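Local coordinates for cellulase (Uncultured bacterium, PDB 6XSO), which probably hydrolyses internal beta-1,4 linkages of cellulose and related plant polysaccharides, as a broad-specificity endoglucanase of glycoside hydrolase family 5, subfamily 4, at residues 288-293 with 342-347; 296-299 with 303-306. All blocks are in the same frame, centred on the assembly; numbering follows the deposited sequence. Where two conformers were deposited one is given.

Contact 1 (288-293 with 342-347)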
loop_
_atom_site.group_PDB
_atom_site.type_symbol
_atom_site.label_atom_id
_atom_site.label_comp_id
_atom_site.label_asym_id
_atom_site.label_seq_id
_atom_site.Cartn_x
_atom_site.Cartn_y
_atom_site.Cartn_z
ATOM N N ASP A 288 10.354 14.101 12.320
ATOM C CA ASP A 288 10.601 12.943 13.179
ATOM C C ASP A 288 10.176 11.657 12.485
ATOM O O ASP A 288 10.901 10.654 12.533
ATOM C CB ASP A 288 9.843 13.118 14.496
ATOM C CG ASP A 288 9.868 11.860 15.357
ATOM O OD1 ASP A 288 10.948 11.552 15.895
ATOM O OD2 ASP A 288 8.817 11.186 15.494
ATOM N N LEU A 289 9.007 11.670 11.843
ATOM C CA LEU A 289 8.557 10.521 11.064
ATOM C C LEU A 289 9.590 10.146 10.011
ATOM O O LEU A 289 9.998 8.981 9.902
ATOM C CB LEU A 289 7.213 10.843 10.404
ATOM C CG LEU A 289 6.763 9.974 9.225
ATOM C CD1 LEU A 289 6.430 8.576 9.703
ATOM C CD2 LEU A 289 5.556 10.544 8.506
ATOM N N MET A 290 10.030 11.124 9.224
ATOM C CA MET A 290 10.968 10.823 8.156
ATOM C C MET A 290 12.303 10.354 8.718
ATOM O O MET A 290 12.947 9.478 8.123
ATOM C CB MET A 290 11.162 12.053 7.268
ATOM C CG MET A 290 9.894 12.559 6.594
ATOM S SD MET A 290 9.177 11.367 5.456
ATOM C CE MET A 290 7.586 12.130 5.091
ATOM N N ASN A 291 12.728 10.912 9.861
ATOM C CA ASN A 291 14.004 10.519 10.457
ATOM C C ASN A 291 14.023 9.029 10.791
ATOM O O ASN A 291 15.029 8.348 10.562
ATOM C CB ASN A 291 14.302 11.355 11.713
ATOM C CG ASN A 291 14.840 12.764 11.402
ATOM O OD1 ASN A 291 15.304 13.058 10.294
ATOM N ND2 ASN A 291 14.781 13.638 12.407
ATOM N N GLY A 292 12.920 8.501 11.331
ATOM C CA GLY A 292 12.877 7.083 11.657
ATOM C C GLY A 292 12.957 6.207 10.426
ATOM O O GLY A 292 13.656 5.190 10.416
ATOM N N LEU A 293 12.250 6.603 9.370
ATOM C CA LEU A 293 12.315 5.867 8.114
ATOM C C LEU A 293 13.720 5.919 7.535
ATOM O O LEU A 293 14.201 4.924 6.971
ATOM C CB LEU A 293 11.289 6.415 7.124
ATOM C CG LEU A 293 9.837 6.403 7.628
ATOM C CD1 LEU A 293 8.887 7.001 6.608
ATOM C CD2 LEU A 293 9.392 4.980 7.998
ATOM N N LEU A 342 14.157 12.796 0.731
ATOM C CA LEU A 342 14.685 11.487 1.099
ATOM C C LEU A 342 14.468 10.424 0.036
ATOM O O LEU A 342 14.877 9.272 0.238
ATOM C CB LEU A 342 14.046 11.019 2.402
ATOM C CG LEU A 342 14.714 11.638 3.621
ATOM C CD1 LEU A 342 13.856 11.397 4.840
ATOM C CD2 LEU A 342 16.114 11.050 3.845
ATOM N N GLY A 343 13.810 10.757 -1.070
ATOM C CA GLY A 343 13.491 9.759 -2.074
ATOM C C GLY A 343 12.382 8.807 -1.679
ATOM O O GLY A 343 12.343 7.676 -2.186
ATOM N N ILE A 344 11.472 9.242 -0.803
ATOM C CA ILE A 344 10.337 8.459 -0.323
ATOM C C ILE A 344 9.101 8.853 -1.122
ATOM O O ILE A 344 8.792 10.044 -1.249
ATOM C CB ILE A 344 10.114 8.713 1.181
ATOM C CG1 ILE A 344 11.309 8.199 1.989
ATOM C CG2 ILE A 344 8.779 8.140 1.636
ATOM C CD1 ILE A 344 11.223 8.521 3.477
ATOM N N ALA A 345 8.418 7.867 -1.699
ATOM C CA ALA A 345 7.207 8.132 -2.463
ATOM C C ALA A 345 5.997 8.139 -1.539
ATOM O O ALA A 345 5.942 7.395 -0.558
ATOM C CB ALA A 345 7.000 7.058 -3.530
ATOM N N THR A 346 5.032 9.000 -1.848
ATOM C CA THR A 346 3.803 9.131 -1.069
ATOM C C THR A 346 2.595 8.835 -1.947
ATOM O O THR A 346 2.587 9.183 -3.136
ATOM C CB THR A 346 3.636 10.542 -0.475
ATOM O OG1 THR A 346 3.382 11.506 -1.488
ATOM C CG2 THR A 346 4.885 10.947 0.292
ATOM N N PHE A 347 1.591 8.153 -1.357
ATOM C CA PHE A 347 0.341 7.805 -2.042
ATOM C C PHE A 347 -0.835 8.289 -1.187
ATOM O O PHE A 347 -1.118 7.713 -0.132
ATOM C CB PHE A 347 0.246 6.280 -2.284
ATOM C CG PHE A 347 1.174 5.751 -3.357
ATOM C CD1 PHE A 347 2.528 5.621 -3.121
ATOM C CD2 PHE A 347 0.681 5.332 -4.597
ATOM C CE1 PHE A 347 3.377 5.129 -4.100
ATOM C CE2 PHE A 347 1.527 4.826 -5.583
ATOM C CZ PHE A 347 2.867 4.725 -5.338
#

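Contact 2 (296-299 with 303-306)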
loop_
_atom_site.group_PDB
_atom_site.type_symbol
_atom_site.label_atom_id
_atom_site.label_comp_id
_atom_site.label_asym_id
_atom_site.label_seq_id
_atom_site.Cartn_x
_atom_site.Cartn_y
_atom_site.Cartn_z
ATOM N N TYR A 296 16.159 3.490 9.837
ATOM C CA TYR A 296 16.040 2.040 9.732
ATOM C C TYR A 296 16.111 1.526 8.304
ATOM O O TYR A 296 16.511 0.371 8.096
ATOM C CB TYR A 296 14.760 1.564 10.431
ATOM C CG TYR A 296 14.875 1.752 11.918
ATOM C CD1 TYR A 296 15.555 0.827 12.697
ATOM C CD2 TYR A 296 14.368 2.885 12.539
ATOM C CE1 TYR A 296 15.704 1.012 14.065
ATOM C CE2 TYR A 296 14.520 3.079 13.918
ATOM C CZ TYR A 296 15.181 2.135 14.668
ATOM O OH TYR A 296 15.343 2.316 16.034
ATOM N N PHE A 297 15.746 2.349 7.311
ATOM C CA PHE A 297 15.665 1.871 5.934
ATOM C C PHE A 297 16.475 2.696 4.940
ATOM O O PHE A 297 17.444 2.173 4.370
ATOM C CB PHE A 297 14.187 1.723 5.506
ATOM C CG PHE A 297 13.386 0.851 6.446
ATOM C CD1 PHE A 297 13.678 -0.489 6.586
ATOM C CD2 PHE A 297 12.374 1.390 7.223
ATOM C CE1 PHE A 297 12.967 -1.280 7.491
ATOM C CE2 PHE A 297 11.662 0.600 8.112
ATOM C CZ PHE A 297 11.956 -0.729 8.240
ATOM N N VAL A 298 16.116 3.965 4.721
ATOM C CA VAL A 298 16.684 4.705 3.594
ATOM C C VAL A 298 18.203 4.815 3.708
ATOM O O VAL A 298 18.931 4.639 2.713
ATOM C CB VAL A 298 16.008 6.082 3.432
ATOM C CG1 VAL A 298 16.579 6.781 2.205
ATOM C CG2 VAL A 298 14.484 5.941 3.309
ATOM N N SER A 299 18.710 5.100 4.916
ATOM C CA SER A 299 20.146 5.237 5.121
ATOM C C SER A 299 20.887 3.930 4.893
ATOM O O SER A 299 22.113 3.953 4.711
ATOM C CB SER A 299 20.434 5.754 6.535
ATOM O OG SER A 299 20.227 4.751 7.511
ATOM N N PRO A 303 14.735 1.547 0.066
ATOM C CA PRO A 303 13.818 2.666 -0.182
ATOM C C PRO A 303 12.472 2.440 0.489
ATOM O O PRO A 303 12.068 1.305 0.766
ATOM C CB PRO A 303 13.700 2.695 -1.711
ATOM C CG PRO A 303 13.926 1.225 -2.115
ATOM C CD PRO A 303 14.923 0.696 -1.128
ATOM N N VAL A 304 11.793 3.541 0.781
ATOM C CA VAL A 304 10.539 3.503 1.520
ATOM C C VAL A 304 9.425 4.148 0.715
ATOM O O VAL A 304 9.610 5.188 0.062
ATOM C CB VAL A 304 10.689 4.174 2.897
ATOM C CG1 VAL A 304 9.348 4.275 3.633
ATOM C CG2 VAL A 304 11.705 3.422 3.727
ATOM N N ILE A 305 8.252 3.533 0.798
ATOM C CA ILE A 305 7.013 4.058 0.246
ATOM C C ILE A 305 6.064 4.328 1.402
ATOM O O ILE A 305 5.797 3.433 2.215
ATOM C CB ILE A 305 6.371 3.067 -0.749
ATOM C CG1 ILE A 305 7.296 2.815 -1.937
ATOM C CG2 ILE A 305 4.953 3.544 -1.141
ATOM C CD1 ILE A 305 6.904 1.578 -2.771
ATOM N N ILE A 306 5.547 5.553 1.476
ATOM C CA ILE A 306 4.432 5.879 2.377
ATOM C C ILE A 306 3.185 5.636 1.528
ATOM O O ILE A 306 2.740 6.485 0.734
ATOM C CB ILE A 306 4.548 7.293 2.948
ATOM C CG1 ILE A 306 5.841 7.421 3.761
ATOM C CG2 ILE A 306 3.322 7.625 3.787
ATOM C CD1 ILE A 306 6.103 8.865 4.231
#

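Contact 1 (288-293 with 342-347)
Residues 288-293, about a turn and a half in the middle of helix 279-298, pack against residues 342-347 mainly through side chains, their nearest CA atoms, those of Met290 and Leu342, being 8.0 Å apart. The second segment carries the chain from helix 325-341 into strand 345-349, and Gly343, with its positive phi of 73°, makes the turn in a Schellman motif. Leu342 and Ile344, just before and just after this glycine, both direct their side chains at the helix. Leu342 reaches with CD1, which rests 3.7 Å from CB of Met290, at the root of the methionine. Farther out, Met290 SD lies 4.0 Å from CD1 of Ile344, the two chains meeting at a slant. The bend of Met290 at chi2 (-63°) turns the sulfur toward that isoleucine methyl. From one helical turn on, Leu293 offers CD1 to the same Ile344 methyl at 4.2 Å, here nearly at right angles, so the end of the isoleucine is shared between two helix residues. Met290 and Ile344 also touch Ile306 of strand 304-309, while Ala339 of helix 325-341 meets Met290, extending the apolar layer. Helix 279-298, one of the outer helices of the (beta/alpha)8, or TIM, barrel of family 5 glycoside hydrolases, thus packs on the loop leading into strand 345-349 as well as on strand 304-309.

Contact 2 (296-299 with 303-306)
Val304 CG2 is the single methyl on which two neighbouring residues near the end of helix 279-298, Phe297 and Val298, converge, and the setting is the second half of a beta-alpha-beta unit of the TIM barrel, strand 264-270, helix 279-298, strand 304-309. The tighter approach is to Phe297, whose CB comes within 3.5 Å of the methyl; beyond it the ring atoms CG and CD2 pass obliquely at 4.1 Å each. On the Val298 side the encounter is methyl to methyl, CG2 against Val304 CG2 at 3.8 Å, and each helix side chain lies roughly at right angles to the valine. With CG1 of Val304 opposite the backbone N (chi1 174°), it is the other methyl, CG2, that turns to the helix. The backbones also come close, Val298 CA standing 5.2 Å from Pro303 CA, because the chain turns from helix to strand within a few residues. The helix itself widens into a pi-type turn at 296-298. In the next shell, Val266 of strand 264-270 and Leu251 of helix 249-252 touch Phe297. Pro303, whose CB is directed away from the helix segment, packs on Val26 of helix 22-28. Over one face of the Phe297 ring sits Tyr296 CB, 3.9 Å above the plane and over its centre.

The two contacts are successive levels of one helix-on-barrel interface, with centres about 7 Å apart. Both draw on helix 279-298, contact 1 from its middle and contact 2 near its end, and contact 2 is nested within the chain loop that contact 1 closes. Their inner segments are joined edge to edge as parallel strands: Ala345 O and Ile306 N are 2.8 Å apart, and Phe347 N and Ile306 O 2.9 Å, both probable hydrogen bonds. At the start of the two strands, Ile344 CG2 packs on Val304 O at 3.4 Å. In TIM barrels the active site lies at the C-terminal ends of the strands, whereas these contacts gather around the strand beginnings.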